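Side-chain contacts in SusD-like carbohydrate binding protein (Bacteroides vulgatus, PDB 3LEW), which probably binds carbohydrate at the bacterial outer membrane, as a member of the SusD family of nutrient-binding proteins: residues Ala212-Ala216 with Arg217-Lys221; Lys223-Ser226 with Asp227-Leu230; Lys368-Asp371 with Leu372-Ala375; Ser408-Asp411 with Ile412-Gln416. One frame throughout, in Å; residues are numbered along the deposited sequence. Where two conformers were deposited one is given.

In the fold
All four contacts are local, made between neighbouring turns or round a turn, and all border helix 346-359. Contact 4, its centre about 11 Å from that of the chain, is the buried one; its chemistry centres on an internal salt bridge, with leucine and isoleucine side chains packed on other sides of the helix. Contacts 1, 2 and 3 lie farther out and are partly buried. There lysines pack with their methylenes, and several of their ammonium groups pair with acids outside the contact. Contacts 1 and 2 share helix 219-232, the first at the turn leading into it and the second farther along. Y215 of contact 1 packs on I410 of contact 4, while L230 of contact 2 meets K368 of contact 3.

Contact 1 (Ala212-Ala216 with Arg217-Lys221); sequences ACLYA and RQWEK
L214 lays its CD1 against the edge of the six-membered ring of W219, in the plane of the indole and 3.6 Å from CZ3. Its CG stands opposite the backbone N (chi1 -174°), and this brings the branch to the indole edge. L214 O is also 3.4 Å from W219 CZ3. R217 meets the same indole at face and edge: its CA sits over one face, offset toward the rim, and its chain, bent at chi3, sets the guanidinium face against the ring edge, W219 CZ2 lying 3.5 Å above the guanidinium plane, over its centre. NH1 of R217 donates to a water, 3.0 Å away. The backbone here is a Schellman motif that ends helix 202-215, with Q218 N bonded to C213 O at 2.9 Å and R217 N to L214 O at 3.0 Å; Q218 then takes the N-cap position of helix 219-232, making a helical hairpin like those of TPR-like folds. With an alanine at W219, L214 CD1 and the R217 guanidinium would probably lose their shared surface, and H359 its stacking partner. Elsewhere C213 SG touches K221 CB at 3.6 Å, while K221 NZ runs on to a salt bridge with E182.

Contact 2 (Lys223-Ser226 with Asp227-Leu230); sequences KTYS and DKLL
K228 lies back along the previous turn of its helix beside T224. Its CB rests 3.5 Å from Y225 O. The next atom, K228 CG, comes 3.4 Å from T224 O, and that same T224 carbonyl accepts the K228 backbone N-H. CD passes the ring of Y225 obliquely, and CE reaches T224 CG2 at 4.1 Å, the two side chains running side by side in the same direction. Only at the last torsion does the extended chain bend (chi4 -84°), turning NZ off the line of the methylenes.

One residue earlier the same i to i+4 spacing pairs K223 with D227, but through a methylene rather than the charge: K223 CG lies 3.7 Å from D227 OD2, whereas NZ stays 5.1 Å from that oxygen. Each charge is met elsewhere, K223 NZ by D362 and D227 OD1 by K357 and N353, so the two probably attract each other only at a distance. L230 completes the set, its CG packed 3.3 Å from S226 O, which accepts the L230 N-H at 2.9 Å. This stretch of α-helix 219-232 packs against two others: Y225 lies on L209 and S210 of helix 202-215, its partner in the hairpin, while S226, L229 and L230 lie on I349 of helix 346-359.

Contact 3 (Lys368-Asp371 with Leu372-Ala375); sequences KLND and LKTA
K373 folds its methylenes over the preceding turn of α-helix 365-376, part of the TPR-like helical framework of the SusD family. CE meets L369 CG at 3.8 Å and lies about equally near both methyls, CD1 and CD2, so the methylene sits across the fork of the leucine. The L369 branch stands there because CG is trans to its own N (chi1 -176°). Lower down, K373 CG passes 3.5 Å from L369 O, which accepts the K373 N-H in the carbonyl plane.

T374 makes a second grip with N370. Its OG1 donates to N370 O at 2.9 Å, in addition to the backbone bond from T374 N at 2.8 Å; the two donors reach the oxygen from opposite faces of its plane. With OG1 beside its own N (chi1 -63°), the hydroxyl is held against the helix. The L372 N to K368 O bond is weak by comparison.

Farther out, neighbouring helices hold the ends of these chains. K373 NZ forms a salt bridge with E397 of helix 387-401, whose I394 also packs on L369, and on another flank L372 touches A347 and L351 of helix 346-359. A leucine in place of K373 would probably leave the E397 carboxylate without its positive mate and the L369 tip with a thinner cover. K368 NZ is paired with D364. N370 OD1 accepts the backbone N-H of I381 and also touches K373 CD at 3.8 Å.

Contact 4 (Ser408-Asp411 with Ile412-Gln416); sequences SLID and IIRNQ
D411 and R414 form a salt bridge one turn apart, their side chains lying alongside each other and pointing the same way. R414 comes side-on, with NE 2.9 Å and NH2 3.2 Å from D411 OD1; both donors reach this one oxygen from the same face of the carboxylate. The oxygen lies in the guanidinium plane, but the carboxylate is turned 73° from it: NE meets OD1 on the anti side and NH2 from above the carboxylate plane. The NE bond is the straighter (159°). R414 CG sits between its own N and carbonyl carbon (chi1 76°), which swings the extended chain back toward D411. N415 OD1 rests 3.3 Å above one guanidinium face, toward its rim.

Both charges have further mates: D411 OD2 pairs with R398 and R414 NH2 with E355, a buried network in which the two carboxylates probably offset the closeness of the R414 and R398 guanidiniums.

Apolar contact is slighter: L409 CG meets I413 CD1 at 3.9 Å. Along the backbone, I412 CG1 rests 3.4 Å from the carbonyl O of S408, N415 N reaches D411 O at 3.0 Å, and Q416 closes the helix with a Schellman motif. Short helix 408-414 packs against three longer ones: I410 on Y215 of helix 202-215 and on S134 and C135 of helix 111-135, R414 and N415 on W395 of helix 387-401.

Contact 1 (Ala212-Ala216 with Arg217-Lys221)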
# COMPACT_ATOMS: atom_id res chain seq x y z
N ALA A 212 -3.99 -9.26 6.32
CA ALA A 212 -4.23 -10.44 5.48
C ALA A 212 -5.56 -11.13 5.78
O ALA A 212 -6.30 -11.52 4.85
CB ALA A 212 -3.03 -11.46 5.62
N CYS A 213 -5.88 -11.26 7.07
CA CYS A 213 -7.10 -11.86 7.46
C CYS A 213 -8.29 -11.02 7.10
O CYS A 213 -9.28 -11.57 6.67
CB CYS A 213 -7.10 -12.17 8.95
SG CYS A 213 -5.96 -13.53 9.40
N LEU A 214 -8.18 -9.70 7.21
CA LEU A 214 -9.24 -8.83 6.72
C LEU A 214 -9.50 -9.02 5.22
O LEU A 214 -10.66 -9.16 4.78
CB LEU A 214 -8.94 -7.36 7.02
CG LEU A 214 -10.09 -6.40 6.67
CD1 LEU A 214 -11.13 -6.44 7.82
CD2 LEU A 214 -9.57 -4.94 6.47
N TYR A 215 -8.43 -8.97 4.41
CA TYR A 215 -8.58 -9.07 2.98
C TYR A 215 -9.12 -10.42 2.53
O TYR A 215 -9.89 -10.48 1.57
CB TYR A 215 -7.23 -8.81 2.30
CG TYR A 215 -6.67 -7.41 2.44
CD1 TYR A 215 -7.28 -6.41 3.19
CD2 TYR A 215 -5.47 -7.09 1.80
CE1 TYR A 215 -6.73 -5.15 3.28
CE2 TYR A 215 -4.95 -5.82 1.89
CZ TYR A 215 -5.57 -4.86 2.62
OH TYR A 215 -4.98 -3.61 2.74
N ALA A 216 -8.78 -11.47 3.27
CA ALA A 216 -9.28 -12.83 3.06
C ALA A 216 -10.70 -13.09 3.61
O ALA A 216 -11.21 -14.21 3.48
CB ALA A 216 -8.27 -13.86 3.67
N ARG A 217 -11.30 -12.09 4.26
CA ARG A 217 -12.64 -12.19 4.86
C ARG A 217 -12.73 -13.16 6.03
O ARG A 217 -13.79 -13.76 6.29
CB ARG A 217 -13.71 -12.47 3.76
CG ARG A 217 -13.55 -11.53 2.59
CD ARG A 217 -14.67 -11.66 1.52
NE ARG A 217 -15.97 -11.14 1.98
CZ ARG A 217 -16.33 -9.87 1.96
NH1 ARG A 217 -15.51 -8.95 1.51
NH2 ARG A 217 -17.53 -9.50 2.41
N GLN A 218 -11.59 -13.32 6.73
CA GLN A 218 -11.47 -14.10 7.96
C GLN A 218 -11.66 -13.14 9.14
O GLN A 218 -10.69 -12.73 9.80
CB GLN A 218 -10.09 -14.77 8.02
CG GLN A 218 -9.94 -15.86 6.97
CD GLN A 218 -10.81 -17.06 7.26
OE1 GLN A 218 -11.16 -17.32 8.40
NE2 GLN A 218 -11.18 -17.78 6.23
N TRP A 219 -12.91 -12.71 9.34
CA TRP A 219 -13.20 -11.60 10.24
C TRP A 219 -12.78 -11.90 11.68
O TRP A 219 -12.21 -11.05 12.34
CB TRP A 219 -14.68 -11.22 10.19
CG TRP A 219 -15.26 -11.11 8.81
CD1 TRP A 219 -16.34 -11.79 8.32
CD2 TRP A 219 -14.81 -10.26 7.75
NE1 TRP A 219 -16.58 -11.44 7.01
CE2 TRP A 219 -15.65 -10.50 6.64
CE3 TRP A 219 -13.77 -9.36 7.62
CZ2 TRP A 219 -15.49 -9.83 5.43
CZ3 TRP A 219 -13.61 -8.69 6.42
CH2 TRP A 219 -14.47 -8.96 5.33
N GLU A 220 -13.12 -13.10 12.16
CA GLU A 220 -12.78 -13.50 13.54
C GLU A 220 -11.27 -13.43 13.77
O GLU A 220 -10.80 -12.87 14.77
CB GLU A 220 -13.29 -14.90 13.83
CG GLU A 220 -13.49 -15.22 15.29
CD GLU A 220 -14.73 -14.50 15.85
OE1 GLU A 220 -15.91 -14.88 15.52
OE2 GLU A 220 -14.49 -13.55 16.59
N LYS A 221 -10.49 -13.95 12.82
CA LYS A 221 -9.03 -13.86 12.92
C LYS A 221 -8.52 -12.42 12.88
O LYS A 221 -7.63 -12.05 13.63
CB LYS A 221 -8.38 -14.70 11.84
CG LYS A 221 -8.40 -16.21 12.12
CD LYS A 221 -7.52 -16.96 11.11
CE LYS A 221 -7.53 -18.43 11.46
NZ LYS A 221 -6.53 -19.21 10.71
O HOH W 1 -12.78 -9.04 0.31
O HOH W 2 -10.33 -16.84 3.45

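Contact 2 (Lys223-Ser226 with Asp227-Leu230)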
# COMPACT_ATOMS: atom_id res chain seq x y z
N LYS A 223 -10.06 -9.70 13.72
CA LYS A 223 -10.38 -9.13 15.04
C LYS A 223 -9.39 -9.61 16.11
O LYS A 223 -8.91 -8.81 16.93
CB LYS A 223 -11.82 -9.50 15.44
CG LYS A 223 -12.14 -9.32 16.95
CD LYS A 223 -13.55 -9.65 17.30
CE LYS A 223 -13.79 -9.63 18.82
NZ LYS A 223 -15.24 -9.80 19.17
N THR A 224 -9.13 -10.90 16.13
CA THR A 224 -8.25 -11.50 17.17
C THR A 224 -6.85 -10.92 17.12
O THR A 224 -6.30 -10.48 18.14
CB THR A 224 -8.18 -13.03 17.04
OG1 THR A 224 -9.47 -13.56 17.33
CG2 THR A 224 -7.13 -13.62 18.00
N TYR A 225 -6.28 -10.87 15.92
CA TYR A 225 -4.91 -10.42 15.80
C TYR A 225 -4.81 -8.90 15.98
O TYR A 225 -3.85 -8.41 16.58
CB TYR A 225 -4.31 -10.89 14.49
CG TYR A 225 -4.22 -12.41 14.35
CD1 TYR A 225 -3.58 -13.17 15.31
CD2 TYR A 225 -4.76 -13.05 13.24
CE1 TYR A 225 -3.50 -14.56 15.18
CE2 TYR A 225 -4.68 -14.43 13.10
CZ TYR A 225 -4.06 -15.18 14.06
OH TYR A 225 -3.97 -16.58 13.98
N SER A 226 -5.78 -8.13 15.47
CA SER A 226 -5.71 -6.66 15.65
C SER A 226 -6.00 -6.27 17.12
O SER A 226 -5.40 -5.30 17.62
CB SER A 226 -6.64 -5.95 14.65
OG SER A 226 -7.98 -6.38 14.77
N ASP A 227 -6.90 -6.97 17.79
CA ASP A 227 -7.08 -6.77 19.24
C ASP A 227 -5.73 -6.99 19.99
O ASP A 227 -5.35 -6.19 20.85
CB ASP A 227 -8.13 -7.76 19.80
CG ASP A 227 -9.59 -7.25 19.71
OD1 ASP A 227 -9.88 -6.06 19.42
OD2 ASP A 227 -10.48 -8.09 20.00
N LYS A 228 -5.04 -8.08 19.69
CA LYS A 228 -3.73 -8.38 20.35
C LYS A 228 -2.74 -7.26 20.13
O LYS A 228 -2.04 -6.86 21.05
CB LYS A 228 -3.13 -9.69 19.80
CG LYS A 228 -3.79 -10.97 20.33
CD LYS A 228 -3.26 -12.29 19.65
CE LYS A 228 -3.77 -13.57 20.35
NZ LYS A 228 -2.93 -13.93 21.52
N LEU A 229 -2.67 -6.77 18.88
CA LEU A 229 -1.77 -5.67 18.50
C LEU A 229 -2.13 -4.41 19.29
O LEU A 229 -1.27 -3.84 19.99
CB LEU A 229 -1.77 -5.44 16.99
CG LEU A 229 -0.61 -4.56 16.50
CD1 LEU A 229 -0.34 -4.73 15.02
CD2 LEU A 229 -0.80 -3.07 16.85
N LEU A 230 -3.41 -4.05 19.30
CA LEU A 230 -3.79 -2.81 19.99
C LEU A 230 -3.60 -2.89 21.51
O LEU A 230 -3.37 -1.85 22.15
CB LEU A 230 -5.22 -2.43 19.65
CG LEU A 230 -5.50 -2.03 18.21
CD1 LEU A 230 -7.02 -1.91 17.93
CD2 LEU A 230 -4.76 -0.72 17.85

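Contact 3 (Lys368-Asp371 with Leu372-Ala375)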
# COMPACT_ATOMS: atom_id res chain seq x y z
N LYS A 368 -13.67 2.01 17.98
CA LYS A 368 -12.35 2.06 17.34
C LYS A 368 -12.33 3.09 16.23
O LYS A 368 -11.38 3.86 16.13
CB LYS A 368 -11.91 0.67 16.87
CG LYS A 368 -11.85 -0.36 18.03
CD LYS A 368 -10.64 -0.10 18.92
CE LYS A 368 -10.51 -1.11 20.08
NZ LYS A 368 -11.53 -1.09 21.16
N LEU A 369 -13.40 3.16 15.44
CA LEU A 369 -13.54 4.20 14.44
C LEU A 369 -13.53 5.60 15.07
O LEU A 369 -12.82 6.50 14.61
CB LEU A 369 -14.84 3.98 13.66
CG LEU A 369 -15.12 4.92 12.49
CD1 LEU A 369 -13.96 4.89 11.43
CD2 LEU A 369 -16.50 4.60 11.88
N ASN A 370 -14.29 5.77 16.14
CA ASN A 370 -14.36 7.05 16.83
C ASN A 370 -13.06 7.43 17.52
O ASN A 370 -12.79 8.62 17.67
CB ASN A 370 -15.52 7.07 17.82
CG ASN A 370 -16.86 7.39 17.15
OD1 ASN A 370 -16.89 7.90 16.02
ND2 ASN A 370 -17.96 7.08 17.82
N ASP A 371 -12.27 6.46 17.99
CA ASP A 371 -10.94 6.75 18.58
C ASP A 371 -10.05 7.46 17.51
O ASP A 371 -9.38 8.45 17.82
CB ASP A 371 -10.18 5.48 19.02
CG ASP A 371 -10.75 4.82 20.25
OD1 ASP A 371 -11.37 5.52 21.10
OD2 ASP A 371 -10.55 3.56 20.36
N LEU A 372 -10.04 6.91 16.29
CA LEU A 372 -9.24 7.49 15.22
C LEU A 372 -9.80 8.86 14.87
O LEU A 372 -9.07 9.84 14.75
CB LEU A 372 -9.23 6.60 13.99
CG LEU A 372 -8.48 7.12 12.77
CD1 LEU A 372 -7.01 7.52 13.08
CD2 LEU A 372 -8.54 6.03 11.66
N LYS A 373 -11.12 8.94 14.70
CA LYS A 373 -11.74 10.22 14.36
C LYS A 373 -11.40 11.32 15.40
O LYS A 373 -10.99 12.44 15.04
CB LYS A 373 -13.24 10.06 14.15
CG LYS A 373 -13.65 9.37 12.86
CD LYS A 373 -15.19 9.18 12.82
CE LYS A 373 -15.72 8.56 11.50
NZ LYS A 373 -15.32 9.36 10.29
N THR A 374 -11.60 11.01 16.68
CA THR A 374 -11.24 11.90 17.76
C THR A 374 -9.78 12.38 17.68
O THR A 374 -9.48 13.59 17.86
CB THR A 374 -11.51 11.25 19.14
OG1 THR A 374 -12.92 11.01 19.26
CG2 THR A 374 -11.05 12.20 20.29
N ALA A 375 -8.87 11.45 17.43
CA ALA A 375 -7.45 11.76 17.39
C ALA A 375 -7.17 12.79 16.29
O ALA A 375 -6.28 13.68 16.46
CB ALA A 375 -6.60 10.49 17.19

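Contact 4 (Ser408-Asp411 with Ile412-Gln416)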
# COMPACT_ATOMS: atom_id res chain seq x y z
N SER A 408 -5.71 2.50 -2.13
CA SER A 408 -6.98 2.81 -2.82
C SER A 408 -7.48 1.67 -3.71
O SER A 408 -8.62 1.25 -3.61
CB SER A 408 -6.92 4.09 -3.66
OG SER A 408 -6.54 5.24 -2.89
N LEU A 409 -6.61 1.16 -4.59
CA LEU A 409 -7.01 0.06 -5.50
C LEU A 409 -7.29 -1.21 -4.72
O LEU A 409 -8.15 -1.99 -5.09
CB LEU A 409 -5.91 -0.21 -6.51
CG LEU A 409 -6.16 -1.34 -7.54
CD1 LEU A 409 -7.31 -0.99 -8.54
CD2 LEU A 409 -4.82 -1.65 -8.31
N ILE A 410 -6.52 -1.43 -3.65
CA ILE A 410 -6.66 -2.68 -2.87
C ILE A 410 -8.04 -2.76 -2.24
O ILE A 410 -8.70 -3.78 -2.29
CB ILE A 410 -5.59 -2.74 -1.73
CG1 ILE A 410 -4.16 -2.68 -2.33
CG2 ILE A 410 -5.88 -3.92 -0.79
CD1 ILE A 410 -3.85 -3.71 -3.40
N ASP A 411 -8.53 -1.62 -1.80
CA ASP A 411 -9.88 -1.51 -1.25
C ASP A 411 -10.96 -1.63 -2.31
O ASP A 411 -11.95 -2.30 -2.08
CB ASP A 411 -10.06 -0.22 -0.48
CG ASP A 411 -9.34 -0.22 0.86
OD1 ASP A 411 -8.85 -1.28 1.36
OD2 ASP A 411 -9.24 0.89 1.45
N ILE A 412 -10.75 -0.99 -3.47
CA ILE A 412 -11.68 -1.09 -4.61
C ILE A 412 -11.89 -2.57 -5.01
O ILE A 412 -13.02 -3.05 -5.21
CB ILE A 412 -11.16 -0.22 -5.79
CG1 ILE A 412 -11.48 1.25 -5.45
CG2 ILE A 412 -11.82 -0.61 -7.15
CD1 ILE A 412 -10.77 2.29 -6.31
N ILE A 413 -10.79 -3.28 -5.10
CA ILE A 413 -10.80 -4.72 -5.45
C ILE A 413 -11.49 -5.54 -4.34
O ILE A 413 -12.50 -6.19 -4.59
CB ILE A 413 -9.40 -5.26 -5.68
CG1 ILE A 413 -8.79 -4.73 -6.99
CG2 ILE A 413 -9.40 -6.77 -5.79
CD1 ILE A 413 -7.27 -5.06 -7.22
N ARG A 414 -10.98 -5.48 -3.11
CA ARG A 414 -11.50 -6.39 -2.07
C ARG A 414 -12.95 -6.11 -1.69
O ARG A 414 -13.69 -7.02 -1.32
CB ARG A 414 -10.60 -6.39 -0.86
CG ARG A 414 -10.73 -5.15 0.03
CD ARG A 414 -9.69 -5.12 1.12
NE ARG A 414 -9.87 -3.90 1.90
CZ ARG A 414 -10.74 -3.77 2.91
NH1 ARG A 414 -11.43 -4.79 3.34
NH2 ARG A 414 -10.89 -2.59 3.50
N ASN A 415 -13.39 -4.87 -1.79
CA ASN A 415 -14.77 -4.51 -1.43
C ASN A 415 -15.76 -4.55 -2.62
O ASN A 415 -16.94 -4.26 -2.45
CB ASN A 415 -14.80 -3.11 -0.80
CG ASN A 415 -13.98 -3.02 0.47
OD1 ASN A 415 -13.81 -3.98 1.19
ND2 ASN A 415 -13.53 -1.80 0.79
N GLN A 416 -15.25 -4.86 -3.81
CA GLN A 416 -16.06 -4.86 -5.05
C GLN A 416 -16.73 -3.50 -5.25
O GLN A 416 -17.91 -3.40 -5.61
CB GLN A 416 -17.06 -6.01 -5.09
CG GLN A 416 -16.40 -7.37 -5.07
CD GLN A 416 -17.38 -8.49 -5.26
OE1 GLN A 416 -18.05 -8.61 -6.32
NE2 GLN A 416 -17.51 -9.31 -4.23